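Local coordinates for protein techylectin-5A (Tachypleus tridentatus, PDB 1JC9) that acts in horseshoe crab innate immunity as a lectin that recognises acetyl group-containing substances on cells and agglutinates bacteria and human erythrocytes, at residues Asp51-Asn55 and Gly56-Ser60; Gly99-Ser102 and Asp103-Tyr106; Asp144-Asp147 and Lys148-Thr152; Glu163-Asp166 and Tyr167-Leu171. All coordinates share one frame; numbering follows the deposited sequence.

Contact 1: residues Asp51-Asn55 and Gly56-Ser60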
# COMPACT_ATOMS: atom_id res chain seq x y z
N ASP A 51 15.88 -10.66 -2.11
CA ASP A 51 17.24 -10.88 -2.59
C ASP A 51 18.23 -10.37 -1.56
O ASP A 51 19.25 -11.02 -1.29
CB ASP A 51 17.48 -10.14 -3.91
CG ASP A 51 16.83 -10.81 -5.10
OD1 ASP A 51 16.34 -11.95 -4.95
OD2 ASP A 51 16.83 -10.21 -6.19
N ILE A 52 17.94 -9.21 -0.99
CA ILE A 52 18.80 -8.61 0.03
C ILE A 52 18.97 -9.58 1.20
O ILE A 52 20.07 -9.73 1.74
CB ILE A 52 18.21 -7.28 0.56
CG1 ILE A 52 18.22 -6.22 -0.54
CG2 ILE A 52 19.01 -6.80 1.77
CD1 ILE A 52 19.59 -5.70 -0.91
N LEU A 53 17.88 -10.23 1.59
CA LEU A 53 17.90 -11.17 2.70
C LEU A 53 18.76 -12.38 2.36
O LEU A 53 19.57 -12.82 3.17
CB LEU A 53 16.49 -11.64 3.04
CG LEU A 53 16.37 -12.61 4.23
CD1 LEU A 53 16.81 -11.90 5.50
CD2 LEU A 53 14.94 -13.08 4.38
N LEU A 54 18.59 -12.90 1.15
CA LEU A 54 19.35 -14.06 0.72
C LEU A 54 20.84 -13.76 0.60
O LEU A 54 21.66 -14.68 0.59
CB LEU A 54 18.81 -14.58 -0.61
CG LEU A 54 17.35 -15.05 -0.59
CD1 LEU A 54 16.98 -15.61 -1.95
CD2 LEU A 54 17.16 -16.11 0.48
N ASN A 55 21.19 -12.48 0.51
CA ASN A 55 22.60 -12.09 0.41
C ASN A 55 23.22 -11.91 1.79
O ASN A 55 24.35 -11.43 1.91
CB ASN A 55 22.77 -10.80 -0.39
CG ASN A 55 22.48 -10.99 -1.87
OD1 ASN A 55 22.68 -12.07 -2.42
ND2 ASN A 55 22.03 -9.92 -2.53
N GLY A 56 22.48 -12.26 2.84
CA GLY A 56 23.02 -12.15 4.18
C GLY A 56 22.61 -10.99 5.07
O GLY A 56 22.86 -11.04 6.27
N TYR A 57 22.00 -9.95 4.51
CA TYR A 57 21.59 -8.82 5.34
C TYR A 57 20.30 -9.14 6.08
O TYR A 57 19.25 -9.31 5.46
CB TYR A 57 21.43 -7.57 4.48
CG TYR A 57 22.70 -7.21 3.75
CD1 TYR A 57 23.08 -7.89 2.60
CD2 TYR A 57 23.55 -6.21 4.24
CE1 TYR A 57 24.28 -7.60 1.95
CE2 TYR A 57 24.74 -5.91 3.60
CZ TYR A 57 25.10 -6.60 2.45
OH TYR A 57 26.28 -6.31 1.81
N ARG A 58 20.39 -9.22 7.40
CA ARG A 58 19.26 -9.58 8.25
C ARG A 58 18.57 -8.44 8.99
O ARG A 58 17.54 -8.66 9.63
CB ARG A 58 19.70 -10.63 9.27
CG ARG A 58 20.33 -11.87 8.66
CD ARG A 58 19.29 -12.77 8.00
NE ARG A 58 19.91 -13.71 7.07
CZ ARG A 58 19.25 -14.69 6.45
NH1 ARG A 58 17.95 -14.87 6.66
NH2 ARG A 58 19.90 -15.48 5.60
N SER A 59 19.11 -7.23 8.93
CA SER A 59 18.48 -6.13 9.65
C SER A 59 17.55 -5.27 8.80
O SER A 59 17.82 -5.00 7.62
CB SER A 59 19.54 -5.25 10.31
OG SER A 59 20.43 -4.72 9.35
N SER A 60 16.45 -4.85 9.41
CA SER A 60 15.47 -4.01 8.73
C SER A 60 16.06 -2.63 8.49
O SER A 60 16.89 -2.16 9.27
CB SER A 60 14.20 -3.91 9.57
OG SER A 60 13.56 -5.16 9.68

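Contact 2: residues Gly99-Ser102 and Asp103-Tyr106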
# COMPACT_ATOMS: atom_id res chain seq x y z
N GLY A 99 4.41 13.15 12.49
CA GLY A 99 4.49 14.60 12.44
C GLY A 99 3.91 15.26 11.20
O GLY A 99 3.80 16.49 11.16
N ASN A 100 3.54 14.48 10.20
CA ASN A 100 2.96 15.07 8.99
C ASN A 100 1.49 15.38 9.22
O ASN A 100 0.85 14.79 10.09
CB ASN A 100 3.13 14.12 7.80
CG ASN A 100 4.57 14.03 7.33
OD1 ASN A 100 5.20 15.04 7.03
ND2 ASN A 100 5.11 12.81 7.27
N PRO A 101 0.93 16.33 8.45
CA PRO A 101 -0.48 16.71 8.57
C PRO A 101 -1.40 15.51 8.34
O PRO A 101 -1.03 14.57 7.63
CB PRO A 101 -0.65 17.76 7.47
CG PRO A 101 0.71 18.35 7.35
CD PRO A 101 1.60 17.14 7.41
N SER A 102 -2.59 15.54 8.93
CA SER A 102 -3.55 14.45 8.79
C SER A 102 -4.00 14.25 7.34
O SER A 102 -4.50 13.18 6.98
CB SER A 102 -4.77 14.70 9.67
OG SER A 102 -5.49 15.83 9.22
N ASP A 103 -3.82 15.27 6.51
CA ASP A 103 -4.21 15.21 5.11
C ASP A 103 -2.99 15.11 4.19
O ASP A 103 -3.03 15.50 3.03
CB ASP A 103 -5.04 16.45 4.74
CG ASP A 103 -4.23 17.74 4.80
OD1 ASP A 103 -3.27 17.81 5.59
OD2 ASP A 103 -4.57 18.68 4.06
N TYR A 104 -1.91 14.55 4.73
CA TYR A 104 -0.66 14.38 4.00
C TYR A 104 -0.78 13.51 2.74
O TYR A 104 -0.08 13.73 1.75
CB TYR A 104 0.39 13.79 4.94
CG TYR A 104 1.77 13.67 4.33
CD1 TYR A 104 2.44 14.80 3.85
CD2 TYR A 104 2.41 12.44 4.27
CE1 TYR A 104 3.73 14.69 3.32
CE2 TYR A 104 3.69 12.32 3.75
CZ TYR A 104 4.35 13.45 3.27
OH TYR A 104 5.62 13.33 2.78
N PHE A 105 -1.67 12.52 2.78
CA PHE A 105 -1.85 11.62 1.64
C PHE A 105 -2.93 12.09 0.68
O PHE A 105 -3.29 11.38 -0.27
CB PHE A 105 -2.16 10.20 2.13
CG PHE A 105 -0.94 9.42 2.49
CD1 PHE A 105 -0.06 9.87 3.47
CD2 PHE A 105 -0.63 8.24 1.81
CE1 PHE A 105 1.10 9.16 3.78
CE2 PHE A 105 0.53 7.53 2.11
CZ PHE A 105 1.40 7.99 3.09
N TYR A 106 -3.45 13.29 0.91
CA TYR A 106 -4.47 13.89 0.06
C TYR A 106 -3.72 14.59 -1.07
O TYR A 106 -3.68 15.82 -1.12
CB TYR A 106 -5.28 14.90 0.88
CG TYR A 106 -6.49 15.46 0.17
CD1 TYR A 106 -7.57 14.64 -0.16
CD2 TYR A 106 -6.56 16.81 -0.17
CE1 TYR A 106 -8.69 15.15 -0.80
CE2 TYR A 106 -7.69 17.33 -0.82
CZ TYR A 106 -8.74 16.49 -1.13
OH TYR A 106 -9.85 16.98 -1.79
O HOH W 1 -3.73 11.97 4.55

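Contact 3: residues Asp144-Asp147 and Lys148-Thr152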
# COMPACT_ATOMS: atom_id res chain seq x y z
N ASP A 144 -0.26 -5.15 7.24
CA ASP A 144 -0.07 -5.26 8.67
C ASP A 144 -0.81 -4.08 9.29
O ASP A 144 -0.49 -2.93 9.02
CB ASP A 144 1.41 -5.24 9.05
CG ASP A 144 2.08 -6.59 8.85
OD1 ASP A 144 1.52 -7.60 9.32
OD2 ASP A 144 3.15 -6.65 8.22
N LEU A 145 -1.81 -4.39 10.11
CA LEU A 145 -2.64 -3.37 10.75
C LEU A 145 -2.56 -3.41 12.27
O LEU A 145 -2.47 -4.48 12.87
CB LEU A 145 -4.10 -3.57 10.32
CG LEU A 145 -4.31 -3.99 8.86
CD1 LEU A 145 -5.74 -4.49 8.68
CD2 LEU A 145 -4.02 -2.82 7.93
N LYS A 146 -2.63 -2.24 12.90
CA LYS A 146 -2.57 -2.15 14.35
C LYS A 146 -3.51 -1.04 14.83
O LYS A 146 -3.57 0.03 14.23
CB LYS A 146 -1.14 -1.84 14.80
CG LYS A 146 -0.97 -1.69 16.30
CD LYS A 146 0.42 -1.20 16.68
CE LYS A 146 1.50 -2.20 16.31
NZ LYS A 146 2.85 -1.71 16.70
N ASP A 147 -4.26 -1.30 15.91
CA ASP A 147 -5.16 -0.28 16.44
C ASP A 147 -4.52 0.45 17.62
O ASP A 147 -3.36 0.20 17.95
CB ASP A 147 -6.51 -0.88 16.85
CG ASP A 147 -6.41 -1.84 18.02
OD1 ASP A 147 -5.47 -1.71 18.84
OD2 ASP A 147 -7.30 -2.71 18.14
N LYS A 148 -5.27 1.36 18.25
CA LYS A 148 -4.74 2.14 19.37
C LYS A 148 -4.41 1.34 20.63
O LYS A 148 -3.64 1.80 21.46
CB LYS A 148 -5.69 3.29 19.71
CG LYS A 148 -5.95 4.22 18.54
CD LYS A 148 -6.69 5.47 18.97
CE LYS A 148 -5.80 6.39 19.78
NZ LYS A 148 -6.46 7.70 20.03
N GLU A 149 -5.01 0.16 20.77
CA GLU A 149 -4.74 -0.69 21.92
C GLU A 149 -3.52 -1.55 21.65
O GLU A 149 -3.16 -2.42 22.46
CB GLU A 149 -5.94 -1.59 22.22
CG GLU A 149 -7.01 -0.95 23.10
CD GLU A 149 -7.57 0.32 22.50
OE1 GLU A 149 -8.20 0.23 21.42
OE2 GLU A 149 -7.39 1.40 23.10
N ASN A 150 -2.88 -1.31 20.51
CA ASN A 150 -1.69 -2.06 20.10
C ASN A 150 -1.99 -3.48 19.64
O ASN A 150 -1.08 -4.30 19.48
CB ASN A 150 -0.64 -2.07 21.22
CG ASN A 150 0.14 -0.77 21.31
OD1 ASN A 150 0.87 -0.52 22.28
ND2 ASN A 150 0.00 0.07 20.29
N ASP A 151 -3.26 -3.79 19.42
CA ASP A 151 -3.64 -5.11 18.94
C ASP A 151 -3.34 -5.12 17.43
O ASP A 151 -3.29 -4.06 16.80
CB ASP A 151 -5.13 -5.36 19.21
CG ASP A 151 -5.55 -6.78 18.89
OD1 ASP A 151 -4.70 -7.69 18.97
OD2 ASP A 151 -6.74 -7.00 18.58
N THR A 152 -3.14 -6.30 16.85
CA THR A 152 -2.82 -6.38 15.43
C THR A 152 -3.55 -7.45 14.64
O THR A 152 -4.02 -8.45 15.18
CB THR A 152 -1.31 -6.62 15.22
OG1 THR A 152 -0.96 -7.91 15.74
CG2 THR A 152 -0.49 -5.57 15.95

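Contact 4: residues Glu163-Asp166 and Tyr167-Leu171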
# COMPACT_ATOMS: atom_id res chain seq x y z
N GLU A 163 -1.18 -2.75 -13.37
CA GLU A 163 -0.76 -2.51 -14.74
C GLU A 163 -0.10 -1.14 -14.78
O GLU A 163 -0.09 -0.45 -13.76
CB GLU A 163 -1.97 -2.60 -15.67
CG GLU A 163 -2.55 -4.02 -15.71
CD GLU A 163 -3.78 -4.16 -16.59
OE1 GLU A 163 -3.76 -3.66 -17.73
OE2 GLU A 163 -4.76 -4.80 -16.15
N ASN A 164 0.45 -0.74 -15.92
CA ASN A 164 1.12 0.56 -15.99
C ASN A 164 0.16 1.74 -16.06
O ASN A 164 -1.06 1.57 -16.03
CB ASN A 164 2.12 0.61 -17.16
CG ASN A 164 1.45 0.53 -18.52
OD1 ASN A 164 0.34 1.02 -18.72
ND2 ASN A 164 2.15 -0.08 -19.47
N GLU A 165 0.72 2.94 -16.14
CA GLU A 165 -0.08 4.16 -16.17
C GLU A 165 -1.12 4.24 -17.29
O GLU A 165 -2.21 4.76 -17.07
CB GLU A 165 0.82 5.40 -16.21
CG GLU A 165 0.03 6.71 -16.13
CD GLU A 165 0.91 7.93 -15.95
OE1 GLU A 165 2.11 7.86 -16.26
OE2 GLU A 165 0.38 8.98 -15.51
N ASP A 166 -0.79 3.74 -18.47
CA ASP A 166 -1.73 3.78 -19.59
C ASP A 166 -3.00 3.04 -19.23
O ASP A 166 -4.09 3.40 -19.68
CB ASP A 166 -1.12 3.14 -20.84
CG ASP A 166 0.03 3.95 -21.40
OD1 ASP A 166 -0.10 5.19 -21.45
OD2 ASP A 166 1.04 3.34 -21.81
N TYR A 167 -2.86 2.01 -18.41
CA TYR A 167 -4.00 1.22 -17.98
C TYR A 167 -4.49 1.66 -16.62
O TYR A 167 -5.17 0.92 -15.92
CB TYR A 167 -3.63 -0.26 -17.97
CG TYR A 167 -3.44 -0.79 -19.36
CD1 TYR A 167 -4.54 -1.13 -20.15
CD2 TYR A 167 -2.17 -0.88 -19.93
CE1 TYR A 167 -4.38 -1.54 -21.48
CE2 TYR A 167 -1.99 -1.28 -21.26
CZ TYR A 167 -3.11 -1.61 -22.02
OH TYR A 167 -2.95 -1.99 -23.33
N LEU A 168 -4.12 2.89 -16.25
CA LEU A 168 -4.52 3.48 -14.98
C LEU A 168 -4.18 2.66 -13.73
O LEU A 168 -4.96 2.62 -12.78
CB LEU A 168 -6.02 3.79 -15.02
CG LEU A 168 -6.50 4.58 -16.24
CD1 LEU A 168 -8.00 4.74 -16.20
CD2 LEU A 168 -5.82 5.95 -16.28
N TYR A 169 -3.02 2.00 -13.74
CA TYR A 169 -2.57 1.19 -12.61
C TYR A 169 -3.64 0.24 -12.08
O TYR A 169 -3.80 0.08 -10.87
CB TYR A 169 -2.08 2.11 -11.49
CG TYR A 169 -1.02 3.10 -11.93
CD1 TYR A 169 0.20 2.66 -12.45
CD2 TYR A 169 -1.22 4.48 -11.80
CE1 TYR A 169 1.20 3.56 -12.84
CE2 TYR A 169 -0.23 5.39 -12.18
CZ TYR A 169 0.97 4.93 -12.69
OH TYR A 169 1.95 5.83 -13.04
N CYS A 170 -4.35 -0.41 -12.99
CA CYS A 170 -5.41 -1.34 -12.62
C CYS A 170 -4.88 -2.43 -11.68
O CYS A 170 -3.83 -3.02 -11.93
CB CYS A 170 -6.00 -1.98 -13.87
SG CYS A 170 -7.52 -2.87 -13.55
N LEU A 171 -5.63 -2.70 -10.62
CA LEU A 171 -5.25 -3.68 -9.61
C LEU A 171 -5.60 -5.14 -9.90
O LEU A 171 -6.67 -5.44 -10.42
CB LEU A 171 -5.87 -3.30 -8.26
CG LEU A 171 -5.64 -4.25 -7.08
CD1 LEU A 171 -4.19 -4.16 -6.61
CD2 LEU A 171 -6.57 -3.87 -5.95

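Contact 1: residues Asp51-Asn55 and Gly56-Ser60
Leu53 and Arg58 meet where helix 49-54 ends and the chain turns toward strand 61-65, a worked example of how a helix C terminus is closed by a glycine and the residues after it. The close packing belongs to the buried Ile52 and Leu53. Leu53 CG stands anti to the backbone N (chi1 -178°), which brings CD1 toward the residues after the turn, 3.4 Å from Arg58 NH1 and 3.6 Å from Tyr57 O. Leu53 O accepts Gly56 N at 3.0 Å, the donor standing well above the carbonyl plane. Gly56 has positive phi, and with it the chain reverses out of the helix. A weak bond from Tyr57 N to Ile52 O, 3.4 Å long, completes a Schellman motif, and its apolar contact joins the same two residues, Ile52 CG2 to Tyr57 CB at 3.7 Å. Ile52 and Leu53 also touch Met82 and Phe264 respectively.

The other side is looser, and Asn55, Tyr57 and Arg58 are exposed there. Asn55 CB comes no nearer to Tyr57 CD1 than 4.2 Å; Ile52 O lies at the edge of the tyrosine ring, in its plane. The arginine chain bends at chi2 and crosses the leucine at about a right angle. Leu53 O lies over one face of the guanidinium, 3.6 Å above its plane and toward the rim. The helix end is thus closed by backbone N-H groups on its last carbonyls, while the arginine probably adds a favourable charge at the negative end of the helix dipole.

Contact 2: residues Gly99-Ser102 and Asp103-Tyr106
Asn100 lays its side-chain amide flat on the ring of Tyr104, an instance of amide-aromatic stacking across a tight turn. The two planes are only 6° apart, and Asn100 CG sits 3.9 Å above the ring, over its centre. CB adds a CH-pi contact to the same face, 4.0 Å from the centroid of the Tyr104 ring. The tyrosine presents that face because its CG lies anti to the backbone N (chi1 -175°), so that the ring swings back over the preceding residues. The amide's rotation is fixed from outside: ND2 donates to Asp122 OD2, and Tyr104 also touches Asp122.

Asp103 makes the other large contribution. Its carboxylate folds back, OD1 coming to 3.2 Å from Pro101 CB. The backbone between them forms a type I beta turn from Pro101 to Tyr104, closed by Tyr104 N to Pro101 O at 3.0 Å. A second such turn follows at once, from Asp103 to Tyr106. A water molecule links the two turns, donating to Ser102 O and accepting from Phe105 N, each at 2.8 Å.

The amide of Asn100 and the ring of Tyr104 thus meet flat to flat, while ND2 keeps its hydrogen bond to Asp122.

Contact 3: residues Asp144-Asp147 and Lys148-Thr152
Asp147 OD1 takes two backbone N-H groups of the hairpin loop, Glu149 N at 2.7 Å in a bent, weak bond and Asp151 N at 3.1 Å from above the carboxylate plane. With CG set between the backbone N and the carbonyl carbon (chi1 66°), the carboxylate folds inward over the loop, where those donors lie. The first bond is that of an Asx turn. The backbone of Asp147 grips the loop as well: its O accepts Asn150 N at 3.0 Å, closing a type I beta turn, and its N donates to Asp151 O at 3.1 Å. With Asn150 at left-handed angles, this is a 3:5 hairpin, a type I turn with a G1-type beta bulge.

Next outward, Lys146 and Thr152 form an antiparallel non-hydrogen-bonded pair with their side chains alongside each other, Lys146 CG to Thr152 CG2 3.9 Å. The Asn150 side chain lies beside the same lysine, ND2 3.8 Å from Lys146 CD.

The outer shell supplies cations. Lys246 forms a salt bridge with Asp147 OD2, and Arg153 with Asp151 OD2; Trp245 packs against both aspartates. The two acids approach to 4.3 Å, OD2 to OD2, a repulsion these basic partners probably ease, while the N-H groups on OD1 would favour a charged Asp147.

Contact 4: residues Glu163-Asp166 and Tyr167-Leu171
Glu165 and Tyr169 make a ring contact in this compact turn. The two side chains run alongside each other, pointing the same way, and Glu165 CA lies 3.6 Å above the tyrosine ring toward its rim, a CH-pi contact. Glu165 CB comes within 3.4 Å of Tyr169 OH. Tyr167 is met by two polar side chains: Asn164 OD1 lies at its edge, 3.4 Å from CD2, and Glu163 OE1 approaches obliquely, 3.3 Å from CG, its carboxylate turned 44° from the ring.

Backbone hydrogen bonds hold the chain in this shape. Asn164 O accepts Tyr169 N at 3.0 Å and, weakly, Tyr167 N; Leu168 N reaches Glu165 O at 2.8 Å, as in the 3-10 turn that starts at Glu165. Glu163 N to Cys170 O closes the wider loop. Inside it, Leu168 and Tyr169 both take left-handed backbone angles. Asn164 CG sits between its own N and carbonyl carbon (chi1 66°), bringing OD1 back for a weak bond from Tyr167 N.

The polar ends are tied to the rest of the domain: Glu165 OE1 by a salt bridge to Lys113, and by hydrogen bonds Glu165 OE2 to Trp109, Glu163 OE2 to His172 and Tyr169 OH to Asp128. The side chain of Leu168 lies about 11 Å from the calcium ion. The turn, joining strand 152-162 to strand 171-172, is thereby seated against helices 109-114 and 127-136.

In the fold
Taken from the N terminus, the four contacts follow in series; none is enclosed by another and none cross. Contact 1 ends helix 49-54 and leads into strand 61-65, at one end of the molecule. Contact 2 folds the loop between strand 89-95 and helix 109-114, with about 32 Å between its centre and that of contact 1. Contact 3 closes the hairpin between strands 139-146 and 152-162, and contact 4 turns the far end of the latter strand toward strand 171-172. Contacts 3 and 4 therefore lie at the two ends of strand 152-162, on opposite sides of the chain's centre. All four are local turns linking elements of a single fibrinogen C-terminal domain.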